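Side-chain contacts in threonine synthase (Brucella melitensis bv. 1, PDB 4F4F), which probably catalyses the pyridoxal phosphate-dependent conversion of O-phospho-L-homoserine and water to L-threonine and phosphate, the last step of threonine biosynthesis: residues E103-L108 with D384-D389; Q181-G186 with E446-L451; N189-S194 with R463-A468; E372-I377 with K425-V430. All blocks are in the same frame, centred on the assembly; numbering follows the deposited sequence.

Contact 1 (E103-L108 with D384-D389)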
# COMPACT_ATOMS: atom_id res chain seq x y z
N GLU A 103 -15.61 0.84 18.49
CA GLU A 103 -14.78 0.17 17.50
C GLU A 103 -15.47 0.24 16.16
O GLU A 103 -16.68 -0.06 16.06
CB GLU A 103 -14.60 -1.29 17.88
CG GLU A 103 -13.78 -2.15 16.94
CD GLU A 103 -13.89 -3.62 17.34
OE1 GLU A 103 -13.16 -4.08 18.27
OE2 GLU A 103 -14.75 -4.31 16.75
N PHE A 104 -14.69 0.59 15.14
CA PHE A 104 -15.17 0.79 13.78
C PHE A 104 -14.22 0.15 12.80
O PHE A 104 -12.99 0.20 13.03
CB PHE A 104 -15.24 2.28 13.50
CG PHE A 104 -16.10 3.03 14.47
CD1 PHE A 104 -15.61 3.40 15.70
CD2 PHE A 104 -17.41 3.32 14.17
CE1 PHE A 104 -16.40 4.06 16.62
CE2 PHE A 104 -18.21 3.97 15.10
CZ PHE A 104 -17.71 4.35 16.33
N VAL A 105 -14.74 -0.38 11.69
CA VAL A 105 -13.90 -0.91 10.64
C VAL A 105 -13.92 0.11 9.48
O VAL A 105 -15.00 0.57 9.12
CB VAL A 105 -14.42 -2.28 10.18
CG1 VAL A 105 -13.80 -2.68 8.89
CG2 VAL A 105 -14.12 -3.34 11.26
N LEU A 106 -12.74 0.50 9.00
CA LEU A 106 -12.61 1.40 7.86
C LEU A 106 -12.44 0.52 6.63
O LEU A 106 -11.43 -0.17 6.48
CB LEU A 106 -11.39 2.32 7.98
CG LEU A 106 -11.24 3.39 6.89
CD1 LEU A 106 -12.50 4.26 6.81
CD2 LEU A 106 -10.04 4.27 7.25
N GLU A 107 -13.44 0.52 5.76
CA GLU A 107 -13.46 -0.38 4.61
C GLU A 107 -12.69 0.24 3.46
O GLU A 107 -13.17 1.18 2.80
CB GLU A 107 -14.89 -0.66 4.19
CG GLU A 107 -15.67 -1.40 5.27
CD GLU A 107 -17.07 -1.81 4.84
OE1 GLU A 107 -17.68 -1.13 3.97
OE2 GLU A 107 -17.54 -2.82 5.39
N LEU A 108 -11.51 -0.29 3.19
CA LEU A 108 -10.68 0.20 2.09
C LEU A 108 -10.83 -0.59 0.79
O LEU A 108 -9.93 -0.56 -0.08
CB LEU A 108 -9.23 0.23 2.55
CG LEU A 108 -8.96 1.03 3.82
CD1 LEU A 108 -7.46 0.93 4.19
CD2 LEU A 108 -9.45 2.48 3.65
N ASP A 384 -21.87 -9.76 15.16
CA ASP A 384 -22.31 -8.55 14.46
C ASP A 384 -22.99 -8.76 13.11
O ASP A 384 -23.53 -7.82 12.56
CB ASP A 384 -21.10 -7.63 14.22
CG ASP A 384 -20.60 -6.94 15.46
OD1 ASP A 384 -21.24 -7.03 16.55
OD2 ASP A 384 -19.54 -6.25 15.34
N GLY A 385 -22.93 -9.96 12.53
CA GLY A 385 -23.42 -10.14 11.17
C GLY A 385 -22.46 -9.60 10.12
O GLY A 385 -22.82 -9.48 8.97
N TYR A 386 -21.23 -9.28 10.53
CA TYR A 386 -20.23 -8.66 9.71
C TYR A 386 -19.11 -9.62 9.29
O TYR A 386 -18.50 -10.28 10.12
CB TYR A 386 -19.65 -7.40 10.40
CG TYR A 386 -18.75 -6.61 9.52
CD1 TYR A 386 -19.25 -5.71 8.59
CD2 TYR A 386 -17.37 -6.78 9.57
CE1 TYR A 386 -18.43 -5.00 7.74
CE2 TYR A 386 -16.54 -6.09 8.68
CZ TYR A 386 -17.08 -5.19 7.78
OH TYR A 386 -16.25 -4.50 6.92
N LEU A 387 -18.85 -9.68 7.98
CA LEU A 387 -17.93 -10.66 7.43
C LEU A 387 -16.58 -10.01 7.10
O LEU A 387 -16.50 -9.14 6.25
CB LEU A 387 -18.52 -11.25 6.16
CG LEU A 387 -17.72 -12.42 5.59
CD1 LEU A 387 -17.67 -13.62 6.55
CD2 LEU A 387 -18.34 -12.79 4.25
N LEU A 388 -15.52 -10.47 7.77
CA LEU A 388 -14.15 -10.03 7.51
C LEU A 388 -13.36 -11.01 6.63
O LEU A 388 -13.47 -12.23 6.75
CB LEU A 388 -13.38 -9.91 8.84
CG LEU A 388 -13.85 -8.86 9.84
CD1 LEU A 388 -13.70 -9.34 11.28
CD2 LEU A 388 -13.11 -7.53 9.59
N ASP A 389 -12.48 -10.44 5.81
CA ASP A 389 -11.42 -11.20 5.18
C ASP A 389 -10.34 -11.48 6.26
O ASP A 389 -10.36 -10.90 7.37
CB ASP A 389 -10.86 -10.45 3.94
CG ASP A 389 -9.47 -9.90 4.16
OD1 ASP A 389 -8.52 -10.48 3.63
OD2 ASP A 389 -9.34 -8.89 4.87
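Tyr-386 reaches out of the loop between helices 370-384 and 390-402 and points its hydroxyl at the carboxylate of Glu-107, at the end of strand 103-107. Hydrogen bonding dominates the contact. Tyr-386 OH donates to Glu-107 OE2 at 2.6 Å, and Glu-107 OE2 receives it on its anti lone pair, the one turned away from OE1. The two side chains approach from opposite directions, and carboxylate and ring are only 29° from coplanar, so OE2 lies at the ring edge, 3.3 Å from Tyr-386 CE1. The ring gets there because its CG is anti to the backbone N (chi1 -172°), which swings it out to the strand, while Glu-107 stays extended beyond CG. Glu-107 OE1 bonds to His-110 NE2; with both oxygens held, a negative charge in this buried place is probably stabilised.

Strand 103-107 runs between strands 96-100 and 409-413 in the mixed sheet of a fold type II pyridoxal phosphate enzyme. Strand 409-413 leads directly to Thr-414 of the cofactor site.

Apolar packing is slighter. Val-105 CG1 sits 3.6 Å from Tyr-386 OH and 4.3 Å from Tyr-386 CZ, approaching the ring obliquely, and Leu-388 CD2 from the loop itself lies in the ring plane at the edge.

Charged groups flank the pair. Glu-103 OE2 and Asp-384 OD2 are like charges 5.4 Å apart, but Arg-400 forms a salt bridge with the glutamate.

Contact 2 (Q181-G186 with E446-L451)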
# COMPACT_ATOMS: atom_id res chain seq x y z
N GLN A 181 -8.95 -10.32 -12.78
CA GLN A 181 -8.76 -8.88 -12.64
C GLN A 181 -7.54 -8.36 -13.40
O GLN A 181 -7.52 -7.21 -13.85
CB GLN A 181 -8.72 -8.48 -11.15
CG GLN A 181 -10.10 -8.67 -10.50
CD GLN A 181 -10.48 -7.62 -9.46
OE1 GLN A 181 -10.05 -7.73 -8.30
NE2 GLN A 181 -11.36 -6.66 -9.84
N MET A 182 -6.52 -9.19 -13.57
CA MET A 182 -5.37 -8.76 -14.36
C MET A 182 -5.62 -8.86 -15.85
O MET A 182 -5.09 -8.05 -16.64
CB MET A 182 -4.13 -9.60 -14.00
CG MET A 182 -3.56 -9.29 -12.63
SD MET A 182 -1.93 -10.04 -12.51
CE MET A 182 -2.43 -11.70 -12.09
N THR A 183 -6.41 -9.85 -16.27
CA THR A 183 -6.42 -10.25 -17.67
C THR A 183 -7.68 -9.87 -18.42
O THR A 183 -7.73 -10.05 -19.62
CB THR A 183 -6.23 -11.77 -17.77
OG1 THR A 183 -7.43 -12.42 -17.29
CG2 THR A 183 -4.99 -12.22 -16.97
N SER A 184 -8.70 -9.35 -17.74
CA SER A 184 -9.97 -9.00 -18.39
C SER A 184 -10.32 -7.51 -18.31
O SER A 184 -11.49 -7.13 -18.41
CB SER A 184 -11.11 -9.82 -17.79
OG SER A 184 -11.47 -9.34 -16.50
N SER A 185 -9.30 -6.66 -18.19
CA SER A 185 -9.52 -5.22 -17.97
C SER A 185 -9.92 -4.54 -19.25
O SER A 185 -10.45 -3.42 -19.24
CB SER A 185 -8.23 -4.58 -17.50
OG SER A 185 -7.35 -4.39 -18.58
N GLY A 186 -9.59 -5.16 -20.36
CA GLY A 186 -9.99 -4.65 -21.66
C GLY A 186 -9.16 -3.50 -22.20
O GLY A 186 -9.44 -3.00 -23.28
N GLU A 446 -10.64 -13.41 -20.65
CA GLU A 446 -9.25 -13.19 -20.28
C GLU A 446 -8.43 -12.96 -21.55
O GLU A 446 -8.81 -13.38 -22.66
CB GLU A 446 -8.73 -14.37 -19.48
CG GLU A 446 -9.60 -14.66 -18.27
CD GLU A 446 -8.88 -15.39 -17.15
OE1 GLU A 446 -7.76 -14.99 -16.78
OE2 GLU A 446 -9.47 -16.35 -16.60
N SER A 447 -7.32 -12.25 -21.40
CA SER A 447 -6.48 -11.95 -22.52
C SER A 447 -5.07 -11.76 -22.00
O SER A 447 -4.75 -10.74 -21.37
CB SER A 447 -6.98 -10.70 -23.23
OG SER A 447 -6.15 -10.45 -24.36
N PHE A 448 -4.25 -12.77 -22.21
CA PHE A 448 -2.90 -12.79 -21.66
C PHE A 448 -2.00 -13.63 -22.55
O PHE A 448 -2.47 -14.44 -23.34
CB PHE A 448 -2.91 -13.31 -20.23
CG PHE A 448 -3.43 -14.73 -20.06
CD1 PHE A 448 -4.76 -14.96 -19.81
CD2 PHE A 448 -2.56 -15.81 -20.07
CE1 PHE A 448 -5.24 -16.25 -19.63
CE2 PHE A 448 -3.02 -17.10 -19.87
CZ PHE A 448 -4.37 -17.33 -19.66
N THR A 449 -0.69 -13.42 -22.43
CA THR A 449 0.24 -14.10 -23.28
C THR A 449 1.10 -15.00 -22.42
O THR A 449 1.70 -14.52 -21.45
CB THR A 449 1.13 -13.10 -24.02
OG1 THR A 449 0.31 -12.22 -24.77
CG2 THR A 449 2.13 -13.83 -24.95
N VAL A 450 1.16 -16.27 -22.78
CA VAL A 450 2.03 -17.23 -22.11
C VAL A 450 3.45 -17.08 -22.66
O VAL A 450 3.65 -17.15 -23.88
CB VAL A 450 1.53 -18.67 -22.31
CG1 VAL A 450 2.48 -19.69 -21.65
CG2 VAL A 450 0.10 -18.80 -21.80
N LEU A 451 4.43 -16.88 -21.78
CA LEU A 451 5.85 -16.78 -22.17
C LEU A 451 6.69 -17.69 -21.30
O LEU A 451 6.42 -17.80 -20.11
CB LEU A 451 6.41 -15.36 -22.04
CG LEU A 451 5.71 -14.27 -22.84
CD1 LEU A 451 6.29 -12.92 -22.43
CD2 LEU A 451 5.91 -14.54 -24.31
O HOH W 1 -5.70 -8.20 -20.78
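Thr-183 meets Glu-446, Ser-447 and Phe-448 where the last turn of helix 176-183 packs against the chain entering strand 449-452, an outermost strand of the five-stranded parallel sheet. The conformation of Thr-183 divides the work. OG1 stands between the backbone N and the carbonyl carbon (chi1 70°), turned to Glu-446, and this leaves CG2 to face Phe-448.

Thr-183 OG1 donates to Glu-446 OE1 at 2.6 Å, arriving on the anti side but 26° out of the carboxylate plane. The same hydroxyl is also hydrogen-bonded to Gln-179 O, one turn back in the helix. Glu-446 runs extended past CG and crosses the threonine at a slant. Further bonds hold its carboxylate: OE1 accepts from Gln-179 NE2 and OE2 makes a salt bridge to Arg-180.

Phe-448 lies alongside Thr-183. Its CD1 is 4.0 Å from Thr-183 CG2, an oblique approach, and Glu-446 CB rests at the edge of the ring in its plane. Ala-192 of the next strand touches both side chains.

The backbone adds a weak bond from Ser-447 N to Thr-183 O, reinforced by a water that donates to Thr-183 O at 3.0 Å and to Ser-447 O at 2.8 Å.

Contact 3 (N189-S194 with R463-A468)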
# COMPACT_ATOMS: atom_id res chain seq x y z
N ASN A 189 -3.35 -0.79 -23.37
CA ASN A 189 -2.00 -0.55 -22.85
C ASN A 189 -1.61 -1.46 -21.70
O ASN A 189 -0.62 -1.17 -21.01
CB ASN A 189 -1.83 0.92 -22.42
CG ASN A 189 -2.58 1.25 -21.14
OD1 ASN A 189 -3.71 0.79 -20.96
ND2 ASN A 189 -1.93 2.03 -20.23
N VAL A 190 -2.38 -2.52 -21.50
CA VAL A 190 -2.18 -3.50 -20.46
C VAL A 190 -1.75 -4.81 -21.11
O VAL A 190 -2.35 -5.25 -22.09
CB VAL A 190 -3.46 -3.74 -19.64
CG1 VAL A 190 -3.28 -5.00 -18.77
CG2 VAL A 190 -3.78 -2.51 -18.79
N HIS A 191 -0.70 -5.40 -20.54
CA HIS A 191 -0.13 -6.67 -21.00
C HIS A 191 0.10 -7.61 -19.86
O HIS A 191 0.97 -7.41 -19.04
CB HIS A 191 1.16 -6.40 -21.77
CG HIS A 191 0.96 -5.40 -22.90
ND1 HIS A 191 0.68 -5.77 -24.15
CD2 HIS A 191 0.99 -4.01 -22.89
CE1 HIS A 191 0.53 -4.67 -24.92
NE2 HIS A 191 0.72 -3.60 -24.14
N ALA A 192 -0.71 -8.65 -19.80
CA ALA A 192 -0.62 -9.64 -18.72
C ALA A 192 0.19 -10.78 -19.28
O ALA A 192 -0.20 -11.38 -20.27
CB ALA A 192 -2.03 -10.10 -18.31
N LEU A 193 1.31 -11.08 -18.62
CA LEU A 193 2.27 -12.05 -19.08
C LEU A 193 2.28 -13.20 -18.09
O LEU A 193 2.71 -13.04 -16.97
CB LEU A 193 3.68 -11.40 -19.16
CG LEU A 193 3.85 -10.22 -20.12
CD1 LEU A 193 5.29 -9.74 -20.23
CD2 LEU A 193 3.28 -10.56 -21.50
N SER A 194 1.77 -14.35 -18.53
CA SER A 194 1.66 -15.56 -17.74
C SER A 194 2.94 -16.36 -18.00
O SER A 194 3.08 -17.04 -19.03
CB SER A 194 0.39 -16.32 -18.18
OG SER A 194 0.13 -17.49 -17.42
N ARG A 463 9.57 -4.85 -25.59
CA ARG A 463 10.10 -3.98 -26.62
C ARG A 463 9.11 -3.85 -27.77
O ARG A 463 8.84 -2.75 -28.24
CB ARG A 463 11.46 -4.53 -27.08
CG ARG A 463 12.21 -3.74 -28.14
CD ARG A 463 13.54 -4.43 -28.48
NE ARG A 463 14.60 -3.99 -27.56
CZ ARG A 463 15.29 -4.75 -26.71
NH1 ARG A 463 15.10 -6.06 -26.63
NH2 ARG A 463 16.20 -4.17 -25.92
N HIS A 464 8.53 -4.97 -28.20
CA HIS A 464 7.56 -4.97 -29.31
C HIS A 464 6.26 -4.25 -29.00
O HIS A 464 5.71 -3.59 -29.88
CB HIS A 464 7.28 -6.39 -29.79
CG HIS A 464 6.39 -6.45 -31.01
ND1 HIS A 464 5.06 -6.67 -30.93
CD2 HIS A 464 6.67 -6.23 -32.36
CE1 HIS A 464 4.52 -6.63 -32.17
NE2 HIS A 464 5.51 -6.36 -33.04
N HIS A 465 5.80 -4.31 -27.76
CA HIS A 465 4.47 -3.83 -27.42
C HIS A 465 4.42 -2.47 -26.75
O HIS A 465 3.41 -1.76 -26.88
CB HIS A 465 3.74 -4.89 -26.58
CG HIS A 465 3.35 -6.11 -27.37
ND1 HIS A 465 2.21 -6.16 -28.09
CD2 HIS A 465 4.00 -7.33 -27.56
CE1 HIS A 465 2.13 -7.37 -28.71
NE2 HIS A 465 3.22 -8.08 -28.39
N SER A 466 5.47 -2.07 -26.04
CA SER A 466 5.50 -0.74 -25.42
C SER A 466 5.51 0.38 -26.47
O SER A 466 6.16 0.26 -27.49
CB SER A 466 6.72 -0.55 -24.51
OG SER A 466 6.60 0.71 -23.83
N ARG A 467 4.79 1.46 -26.19
CA ARG A 467 4.81 2.66 -27.04
C ARG A 467 5.89 3.64 -26.60
O ARG A 467 6.01 4.71 -27.17
CB ARG A 467 3.45 3.35 -27.01
CG ARG A 467 2.31 2.50 -27.55
CD ARG A 467 0.95 3.11 -27.23
NE ARG A 467 0.70 3.18 -25.78
CZ ARG A 467 -0.27 3.89 -25.23
NH1 ARG A 467 -1.05 4.65 -26.00
NH2 ARG A 467 -0.43 3.92 -23.90
N ALA A 468 6.66 3.27 -25.58
CA ALA A 468 7.66 4.14 -24.98
C ALA A 468 8.88 4.38 -25.86
O ALA A 468 9.61 5.32 -25.64
CB ALA A 468 8.13 3.56 -23.66
OXT ALA A 468 9.19 3.61 -26.76
O HOH W 2 0.89 -1.09 -25.39
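His-191 and His-465 bring strand 190-196 of the parallel sheet against the end of helix 455-465, the last of the chain: helix-on-sheet packing in an alpha/beta fold. Their rings neither stack nor meet edge to face: the centroids are 5.3 Å apart and the planes turned by 51°. The nearest approach is His-191 CE1 to His-465 CB, 3.6 Å, so the strand histidine meets its partner first at CB and then at ND1 and CG of the ring.

Neighbouring groups probably help to hold this tilt. Phe-166 stacks on His-191 and Tyr-461 on His-465, while Tyr-461 OH also bonds to His-191 ND1. At the other ring nitrogen a water in the ring plane joins His-191 NE2, at 2.8 Å, to the carbonyl O of His-465.

Arg-467, bent at its third torsion (chi3 -63°), sends its guanidinium back to the residue just before the strand, NH2 coming obliquely to Asn-189 CB at 3.6 Å. Its charge is met by Asp-164 through NE. Arg-467 NH2 and Asn-189 ND2 both bond to Thr-163 O, and Asn-189 OD1 accepts from Gly-159 N. Beyond the helix an ST turn follows, Ala-468 N donating to Ser-466 OG at 3.1 Å.

Contact 4 (E372-I377 with K425-V430)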
# COMPACT_ATOMS: atom_id res chain seq x y z
N GLU A 372 -6.24 -18.06 15.24
CA GLU A 372 -6.77 -16.86 15.90
C GLU A 372 -7.50 -15.99 14.90
O GLU A 372 -8.56 -15.47 15.19
CB GLU A 372 -5.63 -16.06 16.54
CG GLU A 372 -5.09 -16.70 17.80
CD GLU A 372 -3.75 -16.16 18.24
OE1 GLU A 372 -3.13 -15.35 17.54
OE2 GLU A 372 -3.26 -16.61 19.29
N THR A 373 -6.93 -15.86 13.71
CA THR A 373 -7.56 -15.09 12.63
C THR A 373 -8.91 -15.72 12.23
O THR A 373 -9.92 -15.01 12.10
CB THR A 373 -6.63 -14.99 11.42
OG1 THR A 373 -5.36 -14.41 11.81
CG2 THR A 373 -7.24 -14.16 10.33
N ALA A 374 -8.94 -17.05 12.04
CA ALA A 374 -10.21 -17.73 11.73
C ALA A 374 -11.27 -17.51 12.83
O ALA A 374 -12.45 -17.29 12.54
CB ALA A 374 -9.98 -19.22 11.50
N ALA A 375 -10.83 -17.61 14.09
CA ALA A 375 -11.73 -17.48 15.23
C ALA A 375 -12.36 -16.07 15.23
O ALA A 375 -13.54 -15.93 15.50
CB ALA A 375 -10.97 -17.77 16.54
N THR A 376 -11.55 -15.06 14.91
CA THR A 376 -12.02 -13.68 14.79
C THR A 376 -13.03 -13.51 13.67
O THR A 376 -14.10 -12.91 13.88
CB THR A 376 -10.84 -12.73 14.59
OG1 THR A 376 -9.85 -13.00 15.61
CG2 THR A 376 -11.28 -11.27 14.64
N ILE A 377 -12.78 -14.10 12.51
CA ILE A 377 -13.81 -14.03 11.42
C ILE A 377 -15.13 -14.62 11.91
O ILE A 377 -16.19 -14.02 11.77
CB ILE A 377 -13.38 -14.74 10.10
CG1 ILE A 377 -12.13 -14.07 9.48
CG2 ILE A 377 -14.55 -14.74 9.12
CD1 ILE A 377 -11.49 -14.85 8.35
N LYS A 425 -14.27 -19.11 4.07
CA LYS A 425 -15.15 -20.30 4.13
C LYS A 425 -14.69 -21.27 5.22
O LYS A 425 -15.52 -21.78 6.02
CB LYS A 425 -15.17 -21.00 2.75
CG LYS A 425 -15.92 -22.34 2.69
CD LYS A 425 -17.36 -22.15 2.23
CE LYS A 425 -18.20 -23.42 2.32
NZ LYS A 425 -18.36 -24.13 1.01
N ALA A 426 -13.38 -21.53 5.23
CA ALA A 426 -12.77 -22.39 6.26
C ALA A 426 -13.06 -21.84 7.66
O ALA A 426 -13.35 -22.59 8.56
CB ALA A 426 -11.26 -22.52 6.04
N ALA A 427 -13.04 -20.52 7.82
CA ALA A 427 -13.22 -19.91 9.14
C ALA A 427 -14.64 -19.97 9.63
O ALA A 427 -14.87 -20.18 10.82
CB ALA A 427 -12.74 -18.45 9.13
N CYS A 428 -15.60 -19.73 8.75
CA CYS A 428 -16.98 -19.52 9.20
C CYS A 428 -18.04 -20.17 8.36
O CYS A 428 -19.20 -20.01 8.65
CB CYS A 428 -17.27 -18.01 9.27
SG CYS A 428 -17.34 -17.13 7.69
N GLY A 429 -17.65 -20.89 7.31
CA GLY A 429 -18.62 -21.56 6.45
C GLY A 429 -19.34 -20.72 5.42
O GLY A 429 -20.16 -21.25 4.66
N VAL A 430 -19.08 -19.41 5.37
CA VAL A 430 -19.73 -18.57 4.37
C VAL A 430 -18.86 -18.49 3.12
O VAL A 430 -17.64 -18.33 3.21
CB VAL A 430 -20.01 -17.16 4.93
CG1 VAL A 430 -20.36 -16.19 3.80
CG2 VAL A 430 -21.10 -17.23 5.98
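Ala-374 and Ala-427 press together where helices 370-384 and 421-428 touch, Ala-374 CA and Ala-427 CA being only 4.5 Å apart, a close alanine-mediated helix contact. The second of these helices is on its last turn. There Lys-425, whose side chain points away from the interface, supplies the carbonyl O that accepts from Gly-429 N.

Ala-427 follows as the centre of the contact. Its CB lies 3.7 Å from Ala-374 CB and 3.6 Å from Ala-374 O, so the methyl fits against the backbone of the facing helix as well as its side chain. Ile-377, one turn on, covers the same methyl, with CD1 3.9 Å from Ala-427 CB.

Cys-428 then meets the other branch of Ile-377. CG2 of the isoleucine stands anti to its backbone N (chi1 -62° for CG1) and reaches Cys-428 SG at 3.9 Å. The Cys-428 side chain also touches Leu-381, while Ile-377 packs on Ala-393 of helix 390-402, tying three helices together.

Gly-429 leaves the helix with positive phi (80°) and turns the chain toward Val-430, which packs on Leu-381 and Leu-387. Val-430 N points back at the cysteine, making a weak hydrogen bond to Cys-428 SG at 3.7 Å.

How the contacts relate
The contacts form two groups. Contacts 1 and 4, centres 14 Å apart, share helix 370-384, and the loop that follows it in contact 1 packs on contact 4: Leu-387 CD1 lies 3.7 Å from Cys-428 SG. Contacts 2 and 3, centres 11 Å apart, share the parallel sheet, where Thr-449 pairs with Ala-192 and Ser-194 through backbone bonds. Centres of contacts 1 and 2 are about 31 Å apart. Along the chain, contact 4 nests inside the loops closed by 2 and 3; all other pairs cross. Contacts 2 and 3 join strand 449-452 and helix 455-465 to the parallel sheet, away from the cofactor; contact 1 joins a loop to the mixed sheet, whose strand 409-413 runs up to Thr-414.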